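Local coordinates for protein dTDP-glucose 4,6-dehydratase (Klebsiella pneumoniae, PDB 5U4Q) that probably converts dTDP-glucose to its 4-keto-6-deoxy derivative by dehydration, as an NAD-binding member of the epimerase/dehydratase family with a Rossmann fold, at residues 222-233 and 308-318. Residues are numbered along the deposited sequence; the frame is centred on the assembly and turned at random. Where two conformers were deposited one is given.
Sequences YIDDIVEAVVRV and LYDLVGFKPQT
Phe314 lies with one ring face over the aliphatic part of Glu228, whose CG sits 3.5 Å from the ring centroid and almost on the ring normal, a CH-pi contact. The ring belongs to the loop that follows helix 306-312 and runs along helix 223-234, a helix that packs on strands 176-185 and 258-263 of the Rossmann-type parallel sheet. At the ring edge stands OD1 of Asp225, one turn earlier. The Asp225 carboxylate receives two backbone N-H groups from the far end of the loop: Gln317 N donates to OD1 almost straight (176°) but from above the carboxylate plane, while Thr318 N meets the syn lone pair of Asp225 OD2 at 3.0 Å. A water that also accepts from Tyr222 N, at the N-cap, donates to the same OD2, so the buried acid is held by backbone and solvent together. Thr318 further lays CG2 against CG of Tyr222, 3.7 Å away; the tyrosine ring meets Tyr185 edge-to-face, and the side chain of Tyr222 is about 11 Å from the bound NAD.

Toward the other end, Val233 CG2 presses tightly on Leu308 CD1 and also meets Val312 CG1, joining the two helices; the axes of segments 223-233 and 308-312 cross at 60°. Arg232, extended from CG to NE, carries its guanidinium past Val312, with Phe314 CB over one face. Its NE forms a salt bridge with Glu228 OE2, an acid whose OE1 pairs with Arg22. Val312 O, the carbonyl of the last helical residue before Gly313 turns the chain with positive phi, lies near the guanidinium plane and accepts from Arg232 NH1 at 3.0 Å.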
# COMPACT_ATOMS: atom_id res chain seq x y z
N TYR A 222 20.52 -16.88 9.04
CA TYR A 222 20.14 -18.29 9.14
C TYR A 222 18.74 -18.46 9.75
O TYR A 222 18.37 -17.76 10.71
CB TYR A 222 21.20 -19.07 9.92
CG TYR A 222 20.95 -20.55 9.92
CD1 TYR A 222 21.11 -21.29 8.75
CD2 TYR A 222 20.52 -21.22 11.06
CE1 TYR A 222 20.85 -22.65 8.71
CE2 TYR A 222 20.28 -22.58 11.03
CZ TYR A 222 20.41 -23.28 9.85
OH TYR A 222 20.16 -24.66 9.82
N ILE A 223 17.98 -19.38 9.17
CA ILE A 223 16.59 -19.57 9.58
C ILE A 223 16.39 -19.74 11.08
O ILE A 223 15.48 -19.14 11.63
CB ILE A 223 15.93 -20.73 8.76
CG1 ILE A 223 14.44 -20.87 9.12
CG2 ILE A 223 16.66 -22.05 8.94
CD1 ILE A 223 13.58 -19.66 8.78
N ASP A 224 17.23 -20.51 11.77
CA ASP A 224 17.00 -20.70 13.21
C ASP A 224 17.09 -19.39 13.99
O ASP A 224 16.38 -19.22 15.00
CB ASP A 224 17.95 -21.72 13.82
CG ASP A 224 17.66 -23.16 13.38
OD1 ASP A 224 16.75 -23.42 12.59
OD2 ASP A 224 18.41 -24.04 13.86
N ASP A 225 17.97 -18.49 13.56
CA ASP A 225 18.12 -17.18 14.20
C ASP A 225 16.86 -16.34 13.97
O ASP A 225 16.39 -15.67 14.88
CB ASP A 225 19.39 -16.49 13.71
CG ASP A 225 20.63 -17.18 14.17
OD1 ASP A 225 20.65 -17.64 15.34
OD2 ASP A 225 21.62 -17.16 13.42
N ILE A 226 16.31 -16.39 12.75
CA ILE A 226 15.04 -15.70 12.47
C ILE A 226 13.93 -16.27 13.37
O ILE A 226 13.15 -15.52 13.97
CB ILE A 226 14.63 -15.87 10.98
CG1 ILE A 226 15.61 -15.10 10.06
CG2 ILE A 226 13.17 -15.45 10.74
CD1 ILE A 226 15.64 -13.59 10.23
N VAL A 227 13.85 -17.58 13.46
CA VAL A 227 12.80 -18.23 14.26
C VAL A 227 12.87 -17.79 15.72
O VAL A 227 11.85 -17.44 16.31
CB VAL A 227 12.90 -19.75 14.16
CG1 VAL A 227 12.02 -20.44 15.21
CG2 VAL A 227 12.54 -20.23 12.77
N GLU A 228 14.06 -17.78 16.29
CA GLU A 228 14.21 -17.38 17.69
C GLU A 228 13.70 -15.95 17.88
O GLU A 228 12.97 -15.69 18.84
CB GLU A 228 15.68 -17.50 18.13
CG GLU A 228 15.92 -17.19 19.59
CD GLU A 228 15.18 -18.12 20.53
OE1 GLU A 228 15.00 -19.30 20.19
OE2 GLU A 228 14.82 -17.67 21.65
N ALA A 229 14.08 -15.05 16.98
CA ALA A 229 13.64 -13.65 17.09
C ALA A 229 12.13 -13.49 16.96
O ALA A 229 11.48 -12.76 17.73
CB ALA A 229 14.31 -12.81 16.03
N VAL A 230 11.56 -14.15 15.97
CA VAL A 230 10.13 -14.03 15.74
C VAL A 230 9.34 -14.58 16.91
O VAL A 230 8.35 -13.99 17.32
CB VAL A 230 9.73 -14.72 14.42
CG1 VAL A 230 8.22 -14.78 14.24
CG2 VAL A 230 10.39 -14.02 13.25
N VAL A 231 9.75 -15.73 17.44
CA VAL A 231 8.99 -16.32 18.55
C VAL A 231 9.09 -15.41 19.79
O VAL A 231 8.08 -15.24 20.51
CB VAL A 231 9.37 -17.80 18.78
CG1 VAL A 231 8.71 -18.34 20.04
CG2 VAL A 231 8.96 -18.63 17.56
N ARG A 232 10.24 -14.76 20.01
CA ARG A 232 10.38 -13.77 21.12
C ARG A 232 9.48 -12.54 20.86
O ARG A 232 8.78 -12.08 21.77
CB ARG A 232 11.82 -13.32 21.34
CG ARG A 232 12.72 -14.42 21.86
CD ARG A 232 14.11 -13.96 22.17
NE ARG A 232 14.94 -15.10 22.59
CZ ARG A 232 15.95 -15.03 23.46
NH1 ARG A 232 16.28 -13.89 24.06
NH2 ARG A 232 16.62 -16.14 23.75
N VAL A 233 9.48 -12.04 19.63
CA VAL A 233 8.66 -10.88 19.28
C VAL A 233 7.17 -11.14 19.48
O VAL A 233 6.45 -10.24 19.91
CB VAL A 233 8.91 -10.38 17.84
CG1 VAL A 233 7.85 -9.38 17.37
CG2 VAL A 233 10.29 -9.77 17.73
N LEU A 308 15.66 -4.16 17.57
CA LEU A 308 15.22 -5.54 17.89
C LEU A 308 16.16 -6.15 18.95
O LEU A 308 15.71 -6.94 19.79
CB LEU A 308 15.06 -6.40 16.64
CG LEU A 308 14.25 -7.71 16.74
CD1 LEU A 308 12.84 -7.45 17.26
CD2 LEU A 308 14.18 -8.40 15.39
N TYR A 309 17.43 -5.74 18.95
CA TYR A 309 18.37 -6.16 20.00
C TYR A 309 17.95 -5.61 21.35
O TYR A 309 17.96 -6.33 22.33
CB TYR A 309 19.84 -5.74 19.70
CG TYR A 309 20.78 -6.09 20.84
CD1 TYR A 309 21.26 -7.39 20.99
CD2 TYR A 309 21.16 -5.14 21.79
CE1 TYR A 309 22.10 -7.72 22.05
CE2 TYR A 309 22.00 -5.48 22.86
CZ TYR A 309 22.47 -6.77 22.97
OH TYR A 309 23.29 -7.13 24.02
N ASP A 310 17.61 -4.33 21.43
CA ASP A 310 17.16 -3.78 22.69
C ASP A 310 15.82 -4.42 23.11
O ASP A 310 15.56 -4.55 24.30
CB ASP A 310 17.03 -2.25 22.62
CG ASP A 310 18.38 -1.56 22.36
OD1 ASP A 310 19.44 -2.20 22.52
OD2 ASP A 310 18.37 -0.37 21.99
N LEU A 311 15.03 -4.89 22.15
CA LEU A 311 13.71 -5.43 22.49
C LEU A 311 13.70 -6.87 23.02
O LEU A 311 13.12 -7.12 24.09
CB LEU A 311 12.75 -5.35 21.30
CG LEU A 311 11.27 -5.55 21.62
CD1 LEU A 311 10.67 -4.31 22.30
CD2 LEU A 311 10.50 -5.87 20.36
N VAL A 312 14.25 -7.82 22.24
CA VAL A 312 14.18 -9.27 22.59
C VAL A 312 15.45 -9.88 23.22
O VAL A 312 15.44 -11.04 23.61
CB VAL A 312 13.73 -10.16 21.39
CG1 VAL A 312 12.33 -9.77 20.91
CG2 VAL A 312 14.74 -10.14 20.26
N GLY A 313 16.52 -9.10 23.31
CA GLY A 313 17.75 -9.59 23.94
C GLY A 313 18.32 -10.84 23.28
O GLY A 313 18.72 -11.79 23.96
N PHE A 314 18.36 -10.83 21.95
CA PHE A 314 18.93 -11.94 21.17
C PHE A 314 19.46 -11.43 19.84
O PHE A 314 18.81 -10.62 19.18
CB PHE A 314 17.88 -13.03 20.91
CG PHE A 314 18.35 -14.14 20.01
CD1 PHE A 314 19.02 -15.24 20.52
CD2 PHE A 314 18.10 -14.09 18.65
CE1 PHE A 314 19.45 -16.26 19.69
CE2 PHE A 314 18.51 -15.13 17.81
CZ PHE A 314 19.20 -16.20 18.33
N LYS A 315 20.63 -11.92 19.43
CA LYS A 315 21.22 -11.57 18.14
C LYS A 315 21.55 -12.86 17.37
O LYS A 315 21.66 -13.92 17.99
CB LYS A 315 22.49 -10.74 18.31
CG LYS A 315 23.56 -11.43 19.17
CD LYS A 315 24.84 -10.60 19.29
CE LYS A 315 25.90 -11.31 20.13
NZ LYS A 315 27.23 -10.64 20.11
N PRO A 316 21.73 -12.77 16.04
CA PRO A 316 21.99 -14.05 15.34
C PRO A 316 23.29 -14.70 15.79
O PRO A 316 24.29 -14.00 15.98
CB PRO A 316 22.08 -13.65 13.87
CG PRO A 316 21.33 -12.38 13.77
CD PRO A 316 21.50 -11.68 15.08
N GLN A 317 23.26 -16.00 16.00
CA GLN A 317 24.43 -16.73 16.48
C GLN A 317 25.07 -17.64 15.43
O GLN A 317 26.17 -18.13 15.67
CB GLN A 317 24.01 -17.63 17.66
CG GLN A 317 23.36 -16.91 18.84
CD GLN A 317 22.80 -17.86 19.89
OE1 GLN A 317 22.81 -19.09 19.72
NE2 GLN A 317 22.29 -17.30 20.98
N THR A 318 24.42 -17.87 14.29
CA THR A 318 24.91 -18.86 13.34
C THR A 318 25.89 -18.28 12.36
O THR A 318 25.59 -17.30 11.68
CB THR A 318 23.76 -19.50 12.55
OG1 THR A 318 22.78 -19.99 13.46
CG2 THR A 318 24.26 -20.69 11.67
O HOH W 1 22.53 -16.04 10.93